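Local coordinates for protein neural-cadherin (Drosophila melanogaster, PDB 3UBH) that mediates calcium-dependent, mainly homophilic adhesion between cells, this chain being a run of four successive cadherin domains from its ectodomain, at residues I228-K233 / V314-D319; N320-E325 / A398-E403; I344-A349 / N374-N379; Y392-T397 / A410-Y415. All blocks are in the same frame, centred on the assembly; numbering follows the deposited sequence.

Interaction 1 (I228-K233 / V314-D319). With CA (calcium ion), chain F; CA (calcium ion), chain E; CA (calcium ion), chain G.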
# COMPACT_ATOMS: atom_id res chain seq x y z
N ILE A 228 -2.88 0.38 -13.02
CA ILE A 228 -4.21 0.72 -13.53
C ILE A 228 -4.93 -0.50 -14.09
O ILE A 228 -4.28 -1.45 -14.52
CB ILE A 228 -4.15 1.83 -14.61
CG1 ILE A 228 -3.35 1.37 -15.84
CG2 ILE A 228 -3.60 3.14 -14.01
CD1 ILE A 228 -3.38 2.36 -17.00
N PRO A 229 -6.28 -0.49 -14.06
CA PRO A 229 -7.00 -1.63 -14.63
C PRO A 229 -7.11 -1.57 -16.15
O PRO A 229 -7.20 -0.48 -16.73
CB PRO A 229 -8.38 -1.52 -13.98
CG PRO A 229 -8.57 -0.07 -13.73
CD PRO A 229 -7.19 0.52 -13.50
N GLU A 230 -7.11 -2.75 -16.78
CA GLU A 230 -7.23 -2.91 -18.23
C GLU A 230 -8.46 -2.24 -18.87
O GLU A 230 -8.50 -2.03 -20.08
CB GLU A 230 -7.20 -4.40 -18.62
CG GLU A 230 -8.48 -5.19 -18.28
CD GLU A 230 -8.58 -6.53 -19.00
OE1 GLU A 230 -8.12 -6.64 -20.16
OE2 GLU A 230 -9.15 -7.48 -18.42
N ASN A 231 -9.46 -1.92 -18.06
CA ASN A 231 -10.71 -1.42 -18.58
C ASN A 231 -10.88 0.08 -18.41
O ASN A 231 -11.97 0.62 -18.60
CB ASN A 231 -11.89 -2.14 -17.92
CG ASN A 231 -12.05 -1.79 -16.45
OD1 ASN A 231 -11.12 -1.29 -15.79
ND2 ASN A 231 -13.23 -2.06 -15.91
N GLN A 232 -9.80 0.76 -18.04
CA GLN A 232 -9.94 2.16 -17.70
C GLN A 232 -9.91 3.07 -18.93
O GLN A 232 -9.08 2.88 -19.82
CB GLN A 232 -8.97 2.53 -16.58
CG GLN A 232 -7.78 3.35 -16.93
CD GLN A 232 -7.38 4.16 -15.74
OE1 GLN A 232 -7.37 3.65 -14.61
NE2 GLN A 232 -7.11 5.43 -15.95
N LYS A 233 -10.82 4.04 -18.98
CA LYS A 233 -11.16 4.76 -20.22
C LYS A 233 -10.04 5.61 -20.79
O LYS A 233 -9.18 6.09 -20.06
CB LYS A 233 -12.45 5.59 -20.05
N VAL A 314 -0.61 -3.19 -15.56
CA VAL A 314 -2.01 -3.29 -15.95
C VAL A 314 -2.56 -4.56 -15.33
O VAL A 314 -1.89 -5.59 -15.31
CB VAL A 314 -2.16 -3.32 -17.48
CG1 VAL A 314 -3.59 -3.10 -17.86
CG2 VAL A 314 -1.27 -2.25 -18.12
N THR A 315 -3.78 -4.47 -14.79
CA THR A 315 -4.41 -5.60 -14.10
C THR A 315 -5.59 -6.20 -14.85
O THR A 315 -6.27 -5.52 -15.62
CB THR A 315 -4.88 -5.21 -12.68
OG1 THR A 315 -5.45 -3.90 -12.71
CG2 THR A 315 -3.70 -5.23 -11.70
N ASP A 316 -5.80 -7.49 -14.63
CA ASP A 316 -6.89 -8.25 -15.23
C ASP A 316 -8.23 -7.84 -14.62
O ASP A 316 -8.37 -7.75 -13.40
CB ASP A 316 -6.62 -9.75 -15.04
CG ASP A 316 -7.76 -10.65 -15.53
OD1 ASP A 316 -8.39 -10.36 -16.57
OD2 ASP A 316 -8.00 -11.69 -14.87
N VAL A 317 -9.21 -7.55 -15.47
CA VAL A 317 -10.59 -7.48 -15.02
C VAL A 317 -11.37 -8.61 -15.67
O VAL A 317 -10.98 -9.11 -16.73
CB VAL A 317 -11.28 -6.09 -15.30
CG1 VAL A 317 -10.36 -4.95 -14.87
CG2 VAL A 317 -11.72 -5.96 -16.77
N ASN A 318 -12.45 -9.03 -15.03
CA ASN A 318 -13.26 -10.12 -15.53
C ASN A 318 -14.12 -9.65 -16.70
O ASN A 318 -15.34 -9.54 -16.57
CB ASN A 318 -14.12 -10.71 -14.41
CG ASN A 318 -14.83 -11.98 -14.82
OD1 ASN A 318 -14.24 -12.88 -15.42
ND2 ASN A 318 -16.12 -12.07 -14.50
N ASP A 319 -13.48 -9.36 -17.82
CA ASP A 319 -14.21 -8.91 -19.02
C ASP A 319 -14.58 -10.06 -19.97
O ASP A 319 -15.20 -9.84 -21.01
CB ASP A 319 -13.48 -7.77 -19.77
CG ASP A 319 -12.01 -8.05 -20.05
OD1 ASP A 319 -11.51 -9.14 -19.69
OD2 ASP A 319 -11.33 -7.17 -20.62
CA CA F . -9.50 -9.89 -18.40
CA CA E . -9.67 -7.68 -21.93
CA CA G . -14.01 -14.65 -16.90
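Glu230 lies against Val314, Val317 and Asp319 and has the largest share of the buried surface. Its extended chain carries the carboxylate past Val317 to two calcium ions. Glu230 OE2 binds one calcium ion at 2.4 Å, and Glu230 OE1 binds a second at 2.6 Å. Asp319 comes from the opposite direction and bridges the same ions, its carboxylate plane turned 64° from that of Glu230. Asp316 OD1 and Val317 O also bind the first ion. Glu230 OE2 accepts a hydrogen bond from Val317 N at 3.0 Å, on its anti side and 21° out of the carboxylate plane. Glu230 OE1 has a further polar partner in Phe282.

Val317 CG2 packs 3.7 Å from Glu230 CG. Val314 CG1 rests on the backbone, 3.7 Å from Glu230 CA. The strand ends run parallel. Thr315 N donates to Ile228 O, and Glu230 N donates to Thr315 O, both at 3.1 Å. Asn318 points away and gives OD1 to a third calcium ion. Glu283 binds both ions of Glu230, Asp281 the one at OE1, and Asp353 the one at OE2 and the third. This is the three-calcium cluster at the junction of two successive cadherin domains.

Interaction 2 (N320-E325 / A398-E403). With CA (calcium ion), chain G.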
# COMPACT_ATOMS: atom_id res chain seq x y z
N ASN A 320 -14.24 -11.29 -19.59
CA ASN A 320 -14.56 -12.43 -20.45
C ASN A 320 -15.47 -13.47 -19.82
O ASN A 320 -15.29 -13.84 -18.66
CB ASN A 320 -13.28 -13.07 -20.98
CG ASN A 320 -12.67 -12.27 -22.11
OD1 ASN A 320 -13.16 -12.31 -23.24
ND2 ASN A 320 -11.61 -11.54 -21.81
N ALA A 321 -16.46 -13.92 -20.58
CA ALA A 321 -17.33 -15.01 -20.14
C ALA A 321 -16.80 -16.37 -20.63
O ALA A 321 -16.21 -16.46 -21.71
CB ALA A 321 -18.75 -14.77 -20.62
N PRO A 322 -17.00 -17.44 -19.82
CA PRO A 322 -16.61 -18.78 -20.28
C PRO A 322 -17.30 -19.12 -21.61
O PRO A 322 -18.50 -18.86 -21.73
CB PRO A 322 -17.12 -19.70 -19.17
CG PRO A 322 -17.19 -18.84 -17.95
CD PRO A 322 -17.57 -17.47 -18.46
N LYS A 323 -16.56 -19.64 -22.59
CA LYS A 323 -17.16 -20.10 -23.86
C LYS A 323 -17.03 -21.60 -24.03
O LYS A 323 -15.92 -22.14 -23.94
CB LYS A 323 -16.54 -19.43 -25.09
CG LYS A 323 -16.26 -17.92 -25.02
CD LYS A 323 -16.30 -17.32 -26.44
CE LYS A 323 -15.06 -16.49 -26.78
NZ LYS A 323 -14.99 -15.17 -26.08
N PHE A 324 -18.15 -22.27 -24.28
CA PHE A 324 -18.15 -23.70 -24.57
C PHE A 324 -17.52 -23.94 -25.94
O PHE A 324 -17.74 -23.16 -26.86
CB PHE A 324 -19.57 -24.26 -24.52
CG PHE A 324 -20.11 -24.40 -23.11
CD1 PHE A 324 -20.91 -23.41 -22.55
CD2 PHE A 324 -19.82 -25.53 -22.34
CE1 PHE A 324 -21.39 -23.53 -21.24
CE2 PHE A 324 -20.30 -25.66 -21.03
CZ PHE A 324 -21.09 -24.66 -20.49
N GLU A 325 -16.75 -25.02 -26.06
CA GLU A 325 -16.06 -25.36 -27.31
C GLU A 325 -17.04 -25.62 -28.47
O GLU A 325 -16.71 -25.37 -29.63
CB GLU A 325 -15.17 -26.58 -27.12
CG GLU A 325 -14.07 -26.44 -26.05
CD GLU A 325 -13.23 -27.71 -25.89
OE1 GLU A 325 -13.80 -28.83 -25.96
OE2 GLU A 325 -11.98 -27.59 -25.69
N ALA A 398 -21.53 -22.71 -17.69
CA ALA A 398 -20.18 -22.59 -17.14
C ALA A 398 -20.00 -21.18 -16.56
O ALA A 398 -20.06 -20.18 -17.29
CB ALA A 398 -19.13 -22.89 -18.18
N LYS A 399 -19.81 -21.13 -15.25
CA LYS A 399 -19.87 -19.89 -14.48
C LYS A 399 -18.49 -19.66 -13.89
O LYS A 399 -17.96 -20.55 -13.21
CB LYS A 399 -20.89 -20.10 -13.35
CG LYS A 399 -21.25 -18.90 -12.50
CD LYS A 399 -21.69 -19.38 -11.12
CE LYS A 399 -23.13 -18.96 -10.78
NZ LYS A 399 -23.28 -17.53 -10.39
N ASP A 400 -17.90 -18.50 -14.15
CA ASP A 400 -16.58 -18.20 -13.58
C ASP A 400 -16.68 -17.73 -12.13
O ASP A 400 -17.79 -17.55 -11.61
CB ASP A 400 -15.76 -17.21 -14.45
CG ASP A 400 -16.31 -15.78 -14.43
OD1 ASP A 400 -16.75 -15.30 -13.36
OD2 ASP A 400 -16.27 -15.13 -15.49
N LYS A 401 -15.54 -17.55 -11.49
CA LYS A 401 -15.50 -17.09 -10.10
C LYS A 401 -15.11 -15.61 -9.99
O LYS A 401 -14.51 -15.18 -8.99
CB LYS A 401 -14.58 -17.98 -9.26
CG LYS A 401 -15.02 -19.44 -9.17
CD LYS A 401 -14.38 -20.15 -7.97
CE LYS A 401 -14.50 -21.67 -8.06
NZ LYS A 401 -15.91 -22.14 -8.18
N GLY A 402 -15.46 -14.82 -11.00
CA GLY A 402 -15.21 -13.38 -11.01
C GLY A 402 -16.19 -12.61 -10.15
O GLY A 402 -17.16 -13.17 -9.64
N GLU A 403 -15.94 -11.32 -10.00
CA GLU A 403 -16.79 -10.48 -9.16
C GLU A 403 -17.22 -9.20 -9.87
O GLU A 403 -16.48 -8.21 -9.87
CB GLU A 403 -16.10 -10.20 -7.81
CG GLU A 403 -17.01 -9.64 -6.70
CD GLU A 403 -18.45 -10.20 -6.72
OE1 GLU A 403 -18.64 -11.44 -6.61
OE2 GLU A 403 -19.39 -9.38 -6.83
CA CA G . -14.01 -14.65 -16.90
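The backbones come nearest at Pro322 and Ala398, with CA atoms 6.1 Å apart, and meet through side chains without pairing as strands. The Pro322 ring lies over the end of strand 391-400. Pro322 CB is 3.9 Å from Ala398 CB, and its CG faces Ala398 O and then the backbone N of Asp400. Phe324 reaches the same alanine from the other end of the contact. With CG anti to the carbonyl carbon (chi1 -74°), the far corner of the ring reaches Ala398, Phe324 CZ lying 3.5 Å from Ala398 CB. The ring meets Ala398 N obliquely. Val347, Ala349, Tyr362 and Ala410 also touch this ring. An alanine at Phe324 would remove the ring and would probably open a gap between the two sheets, with the Ala398 methyl losing one of its apolar neighbours.

Beyond Pro322 the contact turns polar. Asn320 O binds a calcium ion at 2.3 Å, and Asp400 OD2 binds the same ion at 2.7 Å. Asn318 ND2 is a probable donor to Asp400 OD2. The other oxygen, Asp400 OD1, accepts from Gly402 N at 2.7 Å, the donor lying 44° out of the carboxylate plane. This is an Asx turn. OD1 also accepts from Lys406 N, and two backbone donors are therefore likely to limit rotation of the carboxylate. Asn318, Asp351, Asp353 and Asn357 complete the protein ligands of the ion. The whole joins the two facing sheets of a cadherin domain at its calcium-binding end, where the linker from the preceding domain enters.

Interaction 3 (I344-A349 / N374-N379)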
# COMPACT_ATOMS: atom_id res chain seq x y z
N ILE A 344 -22.63 -39.63 -19.61
CA ILE A 344 -23.44 -39.56 -20.82
C ILE A 344 -22.67 -38.82 -21.91
O ILE A 344 -22.59 -39.27 -23.06
CB ILE A 344 -24.79 -38.90 -20.53
CG1 ILE A 344 -25.72 -39.90 -19.84
CG2 ILE A 344 -25.43 -38.40 -21.81
CD1 ILE A 344 -26.87 -39.28 -19.09
N LEU A 345 -22.09 -37.69 -21.53
CA LEU A 345 -21.20 -36.94 -22.41
C LEU A 345 -20.33 -36.02 -21.59
O LEU A 345 -20.64 -35.73 -20.43
CB LEU A 345 -21.99 -36.13 -23.45
CG LEU A 345 -22.60 -34.78 -23.06
CD1 LEU A 345 -22.71 -33.90 -24.27
CD2 LEU A 345 -23.96 -34.92 -22.38
N ARG A 346 -19.25 -35.56 -22.20
CA ARG A 346 -18.36 -34.61 -21.57
C ARG A 346 -18.51 -33.25 -22.25
O ARG A 346 -18.68 -33.15 -23.47
CB ARG A 346 -16.91 -35.10 -21.66
CG ARG A 346 -15.99 -34.49 -20.62
CD ARG A 346 -14.55 -34.56 -21.11
NE ARG A 346 -13.60 -34.04 -20.12
CZ ARG A 346 -12.84 -34.80 -19.33
NH1 ARG A 346 -12.91 -36.13 -19.39
NH2 ARG A 346 -12.00 -34.23 -18.48
N VAL A 347 -18.41 -32.20 -21.44
CA VAL A 347 -18.61 -30.82 -21.86
C VAL A 347 -17.37 -30.00 -21.45
O VAL A 347 -16.75 -30.29 -20.43
CB VAL A 347 -19.89 -30.31 -21.22
CG1 VAL A 347 -19.74 -28.94 -20.65
CG2 VAL A 347 -21.02 -30.38 -22.20
N LYS A 348 -17.00 -29.01 -22.26
CA LYS A 348 -15.88 -28.13 -21.90
C LYS A 348 -16.05 -26.68 -22.35
O LYS A 348 -16.56 -26.41 -23.44
CB LYS A 348 -14.55 -28.69 -22.42
CG LYS A 348 -13.33 -28.17 -21.68
CD LYS A 348 -12.05 -28.53 -22.43
CE LYS A 348 -10.83 -28.27 -21.58
NZ LYS A 348 -9.81 -29.32 -21.84
N ALA A 349 -15.61 -25.76 -21.49
CA ALA A 349 -15.69 -24.33 -21.74
C ALA A 349 -14.39 -23.65 -21.32
O ALA A 349 -13.73 -24.09 -20.37
CB ALA A 349 -16.87 -23.72 -21.00
N ASN A 374 -15.07 -31.30 -13.93
CA ASN A 374 -14.42 -31.73 -15.17
C ASN A 374 -15.35 -31.74 -16.38
O ASN A 374 -14.96 -32.17 -17.46
CB ASN A 374 -13.81 -33.11 -14.98
CG ASN A 374 -12.52 -33.07 -14.20
OD1 ASN A 374 -11.55 -32.43 -14.62
ND2 ASN A 374 -12.49 -33.75 -13.06
N GLY A 375 -16.58 -31.27 -16.19
CA GLY A 375 -17.55 -31.19 -17.27
C GLY A 375 -18.23 -32.49 -17.65
O GLY A 375 -19.00 -32.53 -18.61
N ILE A 376 -17.94 -33.56 -16.92
CA ILE A 376 -18.60 -34.84 -17.15
C ILE A 376 -20.08 -34.72 -16.73
O ILE A 376 -20.39 -34.52 -15.55
CB ILE A 376 -17.90 -36.01 -16.42
CG1 ILE A 376 -16.47 -36.19 -16.94
CG2 ILE A 376 -18.71 -37.29 -16.58
CD1 ILE A 376 -15.62 -37.20 -16.16
N ILE A 377 -20.97 -34.82 -17.71
CA ILE A 377 -22.40 -34.80 -17.45
C ILE A 377 -22.83 -36.23 -17.18
O ILE A 377 -22.59 -37.14 -17.99
CB ILE A 377 -23.21 -34.17 -18.61
CG1 ILE A 377 -22.98 -32.66 -18.65
CG2 ILE A 377 -24.70 -34.48 -18.45
CD1 ILE A 377 -23.79 -31.94 -19.67
N VAL A 378 -23.47 -36.41 -16.03
CA VAL A 378 -23.77 -37.73 -15.53
C VAL A 378 -25.27 -37.92 -15.39
O VAL A 378 -26.05 -36.96 -15.44
CB VAL A 378 -23.04 -37.96 -14.18
CG1 VAL A 378 -23.99 -37.88 -12.97
CG2 VAL A 378 -22.31 -39.27 -14.21
N ASN A 379 -25.66 -39.17 -15.25
CA ASN A 379 -27.03 -39.58 -14.97
C ASN A 379 -27.33 -39.39 -13.48
O ASN A 379 -26.78 -40.12 -12.65
CB ASN A 379 -27.11 -41.07 -15.36
CG ASN A 379 -28.45 -41.68 -15.09
OD1 ASN A 379 -29.45 -40.98 -15.03
ND2 ASN A 379 -28.48 -42.99 -14.93
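Ile377 N donates to Leu345 O at 2.9 Å, one of the two shortest polar bonds of the contact, and approaches almost in line with the C=O bond. Ile344 N returns a bond to Ile377 O at 3.0 Å. The two bonds of Ile377 thus go to two successive residues. Ile344 also has helix-like backbone angles (-93°/-47°), which is consistent with a beta bulge in strand 343-350. The other short bond runs from Val347 N to Gly375 O, also at 2.9 Å, with the donor well above the carbonyl plane.

Leu345 and Ile377 lie side by side and point the same way. Leu345 CD2 packs 3.9 Å from Ile377 CB. Ile377 CD1 extends further to Val347 CG2, 4.1 Å away. Tyr329 of strand 328-335 touches both Leu345 and Val347.

Arg346 and Ile376 are on the other face of the sheet. The Arg346 chain is extended from CG to NE and runs across Ile376, with Arg346 CG 4.1 Å from Ile376 CG1. The group continues alongside Asn374, but Arg346 NE stays 3.5 Å from Asn374 O without a hydrogen bond.

Gly375 has a positive phi of 78°, and a CB there would run into Val347 O. Gly375 CA makes a CA-H...O contact with Val347 O at 3.4 Å. The strands form an antiparallel pair at the middle of a four-stranded sheet, one of the two sheets of the cadherin beta-sandwich.

Interaction 4 (Y392-T397 / A410-Y415)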
# COMPACT_ATOMS: atom_id res chain seq x y z
N TYR A 392 -34.37 -35.65 -23.54
CA TYR A 392 -34.13 -34.57 -22.60
C TYR A 392 -33.44 -33.41 -23.29
O TYR A 392 -32.49 -33.61 -24.05
CB TYR A 392 -33.29 -35.08 -21.43
CG TYR A 392 -33.99 -36.15 -20.62
CD1 TYR A 392 -33.88 -37.50 -20.97
CD2 TYR A 392 -34.78 -35.82 -19.52
CE1 TYR A 392 -34.53 -38.49 -20.24
CE2 TYR A 392 -35.43 -36.81 -18.78
CZ TYR A 392 -35.30 -38.14 -19.15
OH TYR A 392 -35.94 -39.13 -18.42
N GLU A 393 -33.94 -32.20 -23.05
CA GLU A 393 -33.34 -30.97 -23.55
C GLU A 393 -33.12 -29.98 -22.41
O GLU A 393 -34.08 -29.51 -21.79
CB GLU A 393 -34.20 -30.33 -24.63
CG GLU A 393 -33.46 -29.25 -25.38
CD GLU A 393 -34.36 -28.31 -26.15
OE1 GLU A 393 -35.17 -27.60 -25.52
OE2 GLU A 393 -34.22 -28.27 -27.40
N PHE A 394 -31.86 -29.65 -22.13
CA PHE A 394 -31.53 -28.76 -21.02
C PHE A 394 -30.27 -27.91 -21.25
O PHE A 394 -29.58 -28.04 -22.26
CB PHE A 394 -31.37 -29.58 -19.74
CG PHE A 394 -30.23 -30.56 -19.79
CD1 PHE A 394 -28.94 -30.19 -19.36
CD2 PHE A 394 -30.42 -31.85 -20.27
CE1 PHE A 394 -27.89 -31.09 -19.39
CE2 PHE A 394 -29.38 -32.75 -20.31
CZ PHE A 394 -28.11 -32.37 -19.87
N ILE A 395 -29.97 -27.07 -20.27
CA ILE A 395 -28.91 -26.10 -20.41
C ILE A 395 -27.78 -26.36 -19.43
O ILE A 395 -28.03 -26.61 -18.24
CB ILE A 395 -29.49 -24.67 -20.25
CG1 ILE A 395 -30.55 -24.44 -21.32
CG2 ILE A 395 -28.38 -23.62 -20.35
CD1 ILE A 395 -31.20 -23.08 -21.29
N VAL A 396 -26.55 -26.34 -19.93
CA VAL A 396 -25.34 -26.32 -19.10
C VAL A 396 -24.86 -24.89 -18.97
O VAL A 396 -24.78 -24.14 -19.96
CB VAL A 396 -24.13 -27.04 -19.73
CG1 VAL A 396 -23.46 -27.92 -18.70
CG2 VAL A 396 -24.53 -27.80 -20.95
N THR A 397 -24.49 -24.53 -17.75
CA THR A 397 -23.88 -23.25 -17.52
C THR A 397 -22.45 -23.53 -17.16
O THR A 397 -22.18 -24.51 -16.47
CB THR A 397 -24.59 -22.51 -16.39
OG1 THR A 397 -25.99 -22.42 -16.68
CG2 THR A 397 -24.02 -21.11 -16.22
N ALA A 410 -24.94 -23.44 -23.00
CA ALA A 410 -25.14 -24.28 -24.19
C ALA A 410 -26.29 -25.28 -24.00
O ALA A 410 -26.55 -25.76 -22.89
CB ALA A 410 -23.87 -25.01 -24.57
N THR A 411 -26.97 -25.59 -25.10
CA THR A 411 -28.02 -26.59 -25.09
C THR A 411 -27.38 -27.98 -25.00
O THR A 411 -26.32 -28.21 -25.57
CB THR A 411 -28.86 -26.48 -26.38
OG1 THR A 411 -29.33 -25.13 -26.54
CG2 THR A 411 -30.03 -27.44 -26.37
N VAL A 412 -28.03 -28.89 -24.25
CA VAL A 412 -27.68 -30.31 -24.29
C VAL A 412 -28.92 -31.15 -24.60
O VAL A 412 -29.98 -30.96 -23.99
CB VAL A 412 -27.05 -30.79 -22.97
CG1 VAL A 412 -26.73 -32.28 -23.03
CG2 VAL A 412 -25.80 -30.04 -22.70
N ARG A 413 -28.77 -32.07 -25.56
CA ARG A 413 -29.84 -32.97 -25.95
C ARG A 413 -29.41 -34.38 -25.62
O ARG A 413 -28.31 -34.82 -25.99
CB ARG A 413 -30.16 -32.86 -27.45
CG ARG A 413 -30.66 -31.48 -27.92
CD ARG A 413 -31.06 -31.43 -29.40
NE ARG A 413 -29.97 -31.66 -30.36
CZ ARG A 413 -29.03 -30.78 -30.69
NH1 ARG A 413 -28.99 -29.57 -30.15
NH2 ARG A 413 -28.09 -31.12 -31.57
N VAL A 414 -30.26 -35.11 -24.90
CA VAL A 414 -30.00 -36.51 -24.65
C VAL A 414 -31.14 -37.33 -25.25
O VAL A 414 -32.27 -37.23 -24.79
CB VAL A 414 -29.84 -36.82 -23.14
CG1 VAL A 414 -29.57 -38.30 -22.90
CG2 VAL A 414 -28.74 -35.97 -22.51
N TYR A 415 -30.86 -38.10 -26.30
CA TYR A 415 -31.86 -39.01 -26.87
C TYR A 415 -31.75 -40.39 -26.24
O TYR A 415 -30.69 -41.03 -26.28
CB TYR A 415 -31.73 -39.11 -28.39
CG TYR A 415 -32.03 -37.85 -29.19
CD1 TYR A 415 -33.24 -37.70 -29.87
CD2 TYR A 415 -31.09 -36.82 -29.30
CE1 TYR A 415 -33.52 -36.55 -30.62
CE2 TYR A 415 -31.35 -35.66 -30.05
CZ TYR A 415 -32.56 -35.54 -30.71
OH TYR A 415 -32.82 -34.41 -31.46
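The Phe394 ring is folded over its cross-strand partner Val412. Its CG sits between the backbone N and the carbonyl carbon (chi1 63°), which lays the ring beside the valine on the same face of the sheet. Val412 CB stands 3.8 Å from the centroid of the Phe394 ring, 21° off the ring normal, in a CH-pi contact. Val414 CG2 meets the ring at its edge, 4.0 Å from Phe394 CE2. A serine in place of Phe394 would take the ring away and is likely to leave Val412 and Val414 without this apolar cover.

In regular antiparallel register, Tyr392, Phe394 and Val396 pair with Val414, Val412 and Ala410 through six hydrogen bonds, the shortest from Val412 N to Phe394 O at 2.7 Å. On the opposite face, Glu393 CG lies 4.0 Å from Thr411 CG2, a diagonal contact. Arg413, next to Glu393, forms its salt bridge elsewhere, with Asp328.

The Phe394 ring also stacks on Phe369 of the facing sheet, and Tyr392 meets Phe369 edge to face. The hairpin forms the middle of a four-stranded sheet. Strand 328-335 lies parallel to strand 407-417 on one side, and strand 360-364 antiparallel to strand 391-400 on the other.

In the fold
Interaction 1 comes first along the chain and closes the third of the four cadherin domains. Interaction 2 joins the linker to the fourth domain, and interactions 3 and 4 lie within it. The centres of interactions 1 and 2 are about 17 Å apart, and a calcium ion bound from both links the two domains. Interaction 3 is nested within the loop closed by interaction 2, while the segments of interactions 2 and 4 alternate along the chain. Interactions 2 and 4 share strand 391-400. Interactions 3 and 4 lie in facing sheets, centres about 11 Å apart, and Leu345 and Ile377 pack on Val412. Phe324 packs on Val347 and Ala410, tying interaction 2 to both. The ions rigidify the domain junction.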